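Local coordinates for protein putative acetamidase/formamidase (Yersinia enterocolitica subsp. palearctica serotype O:3, PDB 5UBU) that probably hydrolyses carbon-nitrogen bonds of linear amides other than peptides, and carries bound sodium ions, at residues T25-E30 with R55-T60; Y105-L110 with I240-V245. One frame throughout, in Å; residues are numbered along the deposited sequence. Where two conformers were deposited one is given.

Interaction 1: residues T25-E30 with R55-T60; sequences THHLTE and RVIVDT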
# COMPACT_ATOMS: atom_id res chain seq x y z
N THR B 25 -37.67 -15.78 -21.24
CA THR B 25 -36.88 -14.58 -21.49
C THR B 25 -37.64 -13.38 -20.95
O THR B 25 -38.79 -13.13 -21.33
CB THR B 25 -36.60 -14.39 -23.00
OG1 THR B 25 -35.85 -15.52 -23.48
CG2 THR B 25 -35.81 -13.10 -23.27
N HIS B 26 -37.00 -12.65 -20.04
CA HIS B 26 -37.58 -11.47 -19.41
C HIS B 26 -36.93 -10.24 -20.01
O HIS B 26 -35.74 -10.27 -20.32
CB HIS B 26 -37.35 -11.51 -17.91
CG HIS B 26 -37.76 -12.80 -17.27
ND1 HIS B 26 -39.05 -13.04 -16.84
CD2 HIS B 26 -37.06 -13.92 -17.00
CE1 HIS B 26 -39.12 -14.25 -16.32
NE2 HIS B 26 -37.92 -14.81 -16.41
N HIS B 27 -37.70 -9.17 -20.18
CA HIS B 27 -37.19 -7.93 -20.75
C HIS B 27 -37.15 -6.90 -19.63
O HIS B 27 -38.19 -6.34 -19.28
CB HIS B 27 -38.12 -7.45 -21.89
CG HIS B 27 -38.41 -8.49 -22.94
ND1 HIS B 27 -37.64 -8.65 -24.07
CD2 HIS B 27 -39.38 -9.44 -23.00
CE1 HIS B 27 -38.12 -9.66 -24.79
NE2 HIS B 27 -39.17 -10.15 -24.16
N LEU B 28 -35.98 -6.69 -19.04
CA LEU B 28 -35.83 -5.72 -17.95
C LEU B 28 -35.62 -4.32 -18.53
O LEU B 28 -34.51 -3.82 -18.60
CB LEU B 28 -34.70 -6.13 -16.98
CG LEU B 28 -34.40 -5.21 -15.79
CD1 LEU B 28 -35.66 -4.81 -15.03
CD2 LEU B 28 -33.41 -5.87 -14.85
N THR B 29 -36.72 -3.72 -18.96
CA THR B 29 -36.72 -2.38 -19.53
C THR B 29 -36.63 -1.34 -18.42
O THR B 29 -36.70 -1.68 -17.24
CB THR B 29 -38.02 -2.12 -20.32
OG1 THR B 29 -39.14 -2.21 -19.43
CG2 THR B 29 -38.21 -3.12 -21.44
N GLU B 30 -36.48 -0.08 -18.80
CA GLU B 30 -36.44 1.01 -17.84
C GLU B 30 -37.78 1.16 -17.11
O GLU B 30 -37.82 1.55 -15.95
CB GLU B 30 -36.09 2.32 -18.55
CG GLU B 30 -34.67 2.36 -19.10
CD GLU B 30 -34.42 3.59 -19.94
OE1 GLU B 30 -35.12 3.72 -20.96
OE2 GLU B 30 -33.52 4.40 -19.63
N ARG B 55 -33.40 -16.39 -19.15
CA ARG B 55 -32.63 -15.34 -19.81
C ARG B 55 -33.24 -13.98 -19.45
O ARG B 55 -34.45 -13.88 -19.22
CB ARG B 55 -32.62 -15.55 -21.32
CG ARG B 55 -31.73 -16.71 -21.74
CD ARG B 55 -31.90 -17.17 -23.17
NE ARG B 55 -31.41 -16.14 -24.08
CZ ARG B 55 -32.17 -15.39 -24.88
NH1 ARG B 55 -31.59 -14.48 -25.66
NH2 ARG B 55 -33.49 -15.57 -24.96
N VAL B 56 -32.40 -12.96 -19.37
CA VAL B 56 -32.85 -11.60 -19.07
C VAL B 56 -32.18 -10.64 -20.05
O VAL B 56 -30.97 -10.68 -20.23
CB VAL B 56 -32.51 -11.17 -17.63
CG1 VAL B 56 -33.05 -9.77 -17.35
CG2 VAL B 56 -33.09 -12.15 -16.63
N ILE B 57 -32.99 -9.81 -20.70
CA ILE B 57 -32.51 -8.81 -21.65
C ILE B 57 -32.58 -7.49 -20.88
O ILE B 57 -33.67 -6.94 -20.68
CB ILE B 57 -33.39 -8.75 -22.91
CG1 ILE B 57 -33.44 -10.13 -23.59
CG2 ILE B 57 -32.87 -7.67 -23.87
CD1 ILE B 57 -34.35 -10.20 -24.81
N VAL B 58 -31.43 -6.99 -20.46
CA VAL B 58 -31.35 -5.77 -19.67
C VAL B 58 -31.03 -4.51 -20.48
O VAL B 58 -30.06 -4.48 -21.22
CB VAL B 58 -30.26 -5.88 -18.59
CG1 VAL B 58 -30.30 -4.67 -17.66
CG2 VAL B 58 -30.44 -7.15 -17.77
N ASP B 59 -31.86 -3.47 -20.32
CA ASP B 59 -31.65 -2.17 -20.96
C ASP B 59 -30.89 -1.31 -19.94
O ASP B 59 -31.50 -0.55 -19.18
CB ASP B 59 -32.98 -1.51 -21.33
CG ASP B 59 -33.72 -2.24 -22.46
OD1 ASP B 59 -33.11 -3.09 -23.15
OD2 ASP B 59 -34.92 -1.94 -22.67
N THR B 60 -29.57 -1.44 -19.92
CA THR B 60 -28.74 -0.69 -18.96
C THR B 60 -28.56 0.78 -19.31
O THR B 60 -28.70 1.17 -20.46
CB THR B 60 -27.32 -1.29 -18.84
OG1 THR B 60 -26.60 -1.10 -20.07
CG2 THR B 60 -27.36 -2.77 -18.49
O HOH W 1 -33.68 -1.15 -17.49
O HOH W 2 -36.33 0.75 -21.42
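A parallel strand pair at the margin of a mixed beta-sheet joins Thr25–Leu28 to Arg55–Asp59, in register from Thr25 opposite Arg55 to Leu28 opposite Val58. His26 turns both its N and its O to strand 55-59, donating to Arg55 O at 2.9 Å and accepting from Ile57 N at 2.8 Å, the latter nearly straight (170°). Leu28 repeats the pattern, donating to Ile57 O and accepting from Asp59 N, the first of these bonds being bent (137°). A water donates to both Leu28 O and Asp59 O where the strands part. On the face of Thr25, His27 and Ile57, a chi1 of -61° sets Thr25 OG1 beside the backbone N and turns the methyl CG2 anti to that N, where it meets Ile57 CD1 at 3.6 Å. Thr25 OG1 is 2.8 Å from Arg55 NH2, at the edge of a guanidinium whose NE forms a salt bridge with Glu107. On the other face Leu28 CB packs on Val56 CG1 at 4.0 Å. Beyond, Thr29 N-caps helix 30-33 through OG1 to Met32 N. Leu28 and Val58 rest on strand 87-93, His26 and Val56 on strand 48-50, while strand 239-248 flanks 55-59 on its other edge.

Interaction 2: residues Y105-L110 with I240-V245; sequences YIESML and ITTIKV
Tyr105–Leu110 and Ile240–Val245 run antiparallel, at 152° between their directions, as neighbouring strands in the interior of a mixed sheet, and a classic beta bulge interrupts their pairing. Before it, Tyr105 and Lys244 form a hydrogen-bonded pair, with Tyr105 N to Lys244 O and Lys244 N to Tyr105 O both 2.8 Å. At the bulge two residues, Glu107 and Ser108, stand across from the single Thr242: Glu107 N donates to Thr242 O at 2.9 Å, and Thr242 N donates to Ser108 O at 3.0 Å. The psi of -48° at Glu107 marks the kink that takes up the extra residue. Leu110 and Ile240 then pair again through two bonds, although Leu110 N approaches Ile240 O from above the carbonyl plane.

On the face carrying Ile106, Met109, Thr241 and Ile243, Ile106 CG1 meets Ile243 CG2 at an oblique crossing. Selenomethionine Met109 lies alongside Thr241, and its bend at chi3 (69°) brings CE back into van der Waals contact with Thr241 OG1 (3.7 Å), a hydroxyl whose hydrogen bond goes to Ser239 OG. This face packs on strands 214-222 and 169-175; the Met109 side chain is about 10 Å from a bound sodium ion. On the opposite face Lys244 CB sits at the edge of the Tyr105 ring, and Ser108 OG is 3.6 Å from Thr242 CB. Glu107 extends over Thr242, its carboxylate held by a salt bridge from OE1 to Arg55, while OE2 comes to 3.6 Å from Thr242 CG2.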
# COMPACT_ATOMS: atom_id res chain seq x y z
N TYR B 105 -24.09 -15.89 -17.23
CA TYR B 105 -23.47 -16.03 -18.54
C TYR B 105 -23.93 -14.89 -19.43
O TYR B 105 -25.11 -14.74 -19.67
CB TYR B 105 -23.80 -17.39 -19.18
CG TYR B 105 -23.39 -17.49 -20.62
CD1 TYR B 105 -22.05 -17.38 -20.98
CD2 TYR B 105 -24.32 -17.71 -21.63
CE1 TYR B 105 -21.65 -17.44 -22.31
CE2 TYR B 105 -23.92 -17.79 -22.97
CZ TYR B 105 -22.59 -17.65 -23.29
OH TYR B 105 -22.17 -17.72 -24.60
N ILE B 106 -22.99 -14.08 -19.90
CA ILE B 106 -23.32 -12.95 -20.77
C ILE B 106 -23.32 -13.47 -22.21
O ILE B 106 -22.30 -13.96 -22.70
CB ILE B 106 -22.33 -11.79 -20.60
CG1 ILE B 106 -22.28 -11.35 -19.12
CG2 ILE B 106 -22.73 -10.63 -21.50
CD1 ILE B 106 -21.23 -10.31 -18.81
N GLU B 107 -24.47 -13.38 -22.89
CA GLU B 107 -24.57 -13.85 -24.26
C GLU B 107 -24.12 -12.81 -25.26
O GLU B 107 -23.36 -13.11 -26.18
CB GLU B 107 -26.01 -14.22 -24.63
CG GLU B 107 -26.62 -15.38 -23.85
CD GLU B 107 -27.99 -15.73 -24.36
OE1 GLU B 107 -28.67 -16.58 -23.73
OE2 GLU B 107 -28.41 -15.16 -25.39
N SER B 108 -24.63 -11.59 -25.07
CA SER B 108 -24.36 -10.49 -25.97
C SER B 108 -24.57 -9.13 -25.33
O SER B 108 -25.27 -8.99 -24.33
CB SER B 108 -25.27 -10.62 -27.18
OG SER B 108 -26.63 -10.63 -26.78
N MSE B 109 -23.95 -8.12 -25.95
CA MSE B 109 -24.02 -6.74 -25.50
C MSE B 109 -24.01 -5.86 -26.72
O MSE B 109 -23.04 -5.87 -27.48
CB MSE B 109 -22.83 -6.42 -24.60
CG MSE B 109 -22.92 -7.12 -23.26
SE MSE B 109 -21.41 -6.58 -22.13
CE MSE B 109 -21.92 -4.71 -21.82
N LEU B 110 -25.08 -5.10 -26.92
CA LEU B 110 -25.19 -4.20 -28.07
C LEU B 110 -25.45 -2.78 -27.57
O LEU B 110 -25.99 -2.61 -26.48
CB LEU B 110 -26.34 -4.63 -28.98
CG LEU B 110 -26.29 -6.06 -29.53
CD1 LEU B 110 -27.57 -6.39 -30.29
CD2 LEU B 110 -25.05 -6.27 -30.40
N ILE B 240 -27.87 -3.06 -24.39
CA ILE B 240 -28.88 -4.10 -24.38
C ILE B 240 -28.03 -5.32 -24.07
O ILE B 240 -27.44 -5.92 -24.97
CB ILE B 240 -29.60 -4.26 -25.73
CG1 ILE B 240 -30.29 -2.95 -26.13
CG2 ILE B 240 -30.62 -5.40 -25.64
CD1 ILE B 240 -31.00 -2.99 -27.47
N THR B 241 -27.93 -5.65 -22.79
CA THR B 241 -27.14 -6.79 -22.32
C THR B 241 -28.06 -7.97 -22.07
O THR B 241 -28.99 -7.87 -21.27
CB THR B 241 -26.39 -6.45 -21.01
OG1 THR B 241 -25.49 -5.36 -21.26
CG2 THR B 241 -25.62 -7.64 -20.49
N THR B 242 -27.78 -9.08 -22.76
CA THR B 242 -28.56 -10.30 -22.61
C THR B 242 -27.74 -11.30 -21.81
O THR B 242 -26.62 -11.63 -22.18
CB THR B 242 -28.95 -10.90 -23.98
OG1 THR B 242 -29.77 -9.97 -24.69
CG2 THR B 242 -29.75 -12.19 -23.80
N ILE B 243 -28.32 -11.78 -20.71
CA ILE B 243 -27.66 -12.74 -19.82
C ILE B 243 -28.51 -13.98 -19.57
O ILE B 243 -29.73 -13.96 -19.76
CB ILE B 243 -27.33 -12.10 -18.45
CG1 ILE B 243 -28.61 -11.63 -17.73
CG2 ILE B 243 -26.38 -10.93 -18.63
CD1 ILE B 243 -28.36 -11.01 -16.37
N LYS B 244 -27.85 -15.06 -19.16
CA LYS B 244 -28.51 -16.31 -18.80
C LYS B 244 -28.05 -16.51 -17.35
O LYS B 244 -26.85 -16.58 -17.08
CB LYS B 244 -28.07 -17.49 -19.69
CG LYS B 244 -29.11 -18.59 -19.91
CD LYS B 244 -28.55 -20.00 -20.04
CE LYS B 244 -29.56 -20.97 -20.66
NZ LYS B 244 -29.25 -22.39 -20.34
N VAL B 245 -28.99 -16.57 -16.42
CA VAL B 245 -28.68 -16.70 -15.01
C VAL B 245 -29.09 -18.08 -14.52
O VAL B 245 -30.23 -18.50 -14.75
CB VAL B 245 -29.44 -15.63 -14.20
CG1 VAL B 245 -29.10 -15.72 -12.71
CG2 VAL B 245 -29.12 -14.24 -14.75

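In the fold
From the N terminus, strand 25-28 leads through helix 30-33 and two short strands to 55-59, so interaction 1 closes a loop of 24 intervening residues. Only afterwards does the chain reach 105-110, and it returns at 240-245 after 129 more, closing the much longer loop of interaction 2; the two contacts are in series and neither nest nor cross. In space they merge, because 55-59 and 240-245 are adjacent strands, giving the order 25-28, 55-59, 239-248, 101-111 across one sheet. The centres lie about 9 Å apart. A probable hydrogen bond from Val58 N to Thr241 O, 2.7 Å long, joins the two contacts through their adjacent strands.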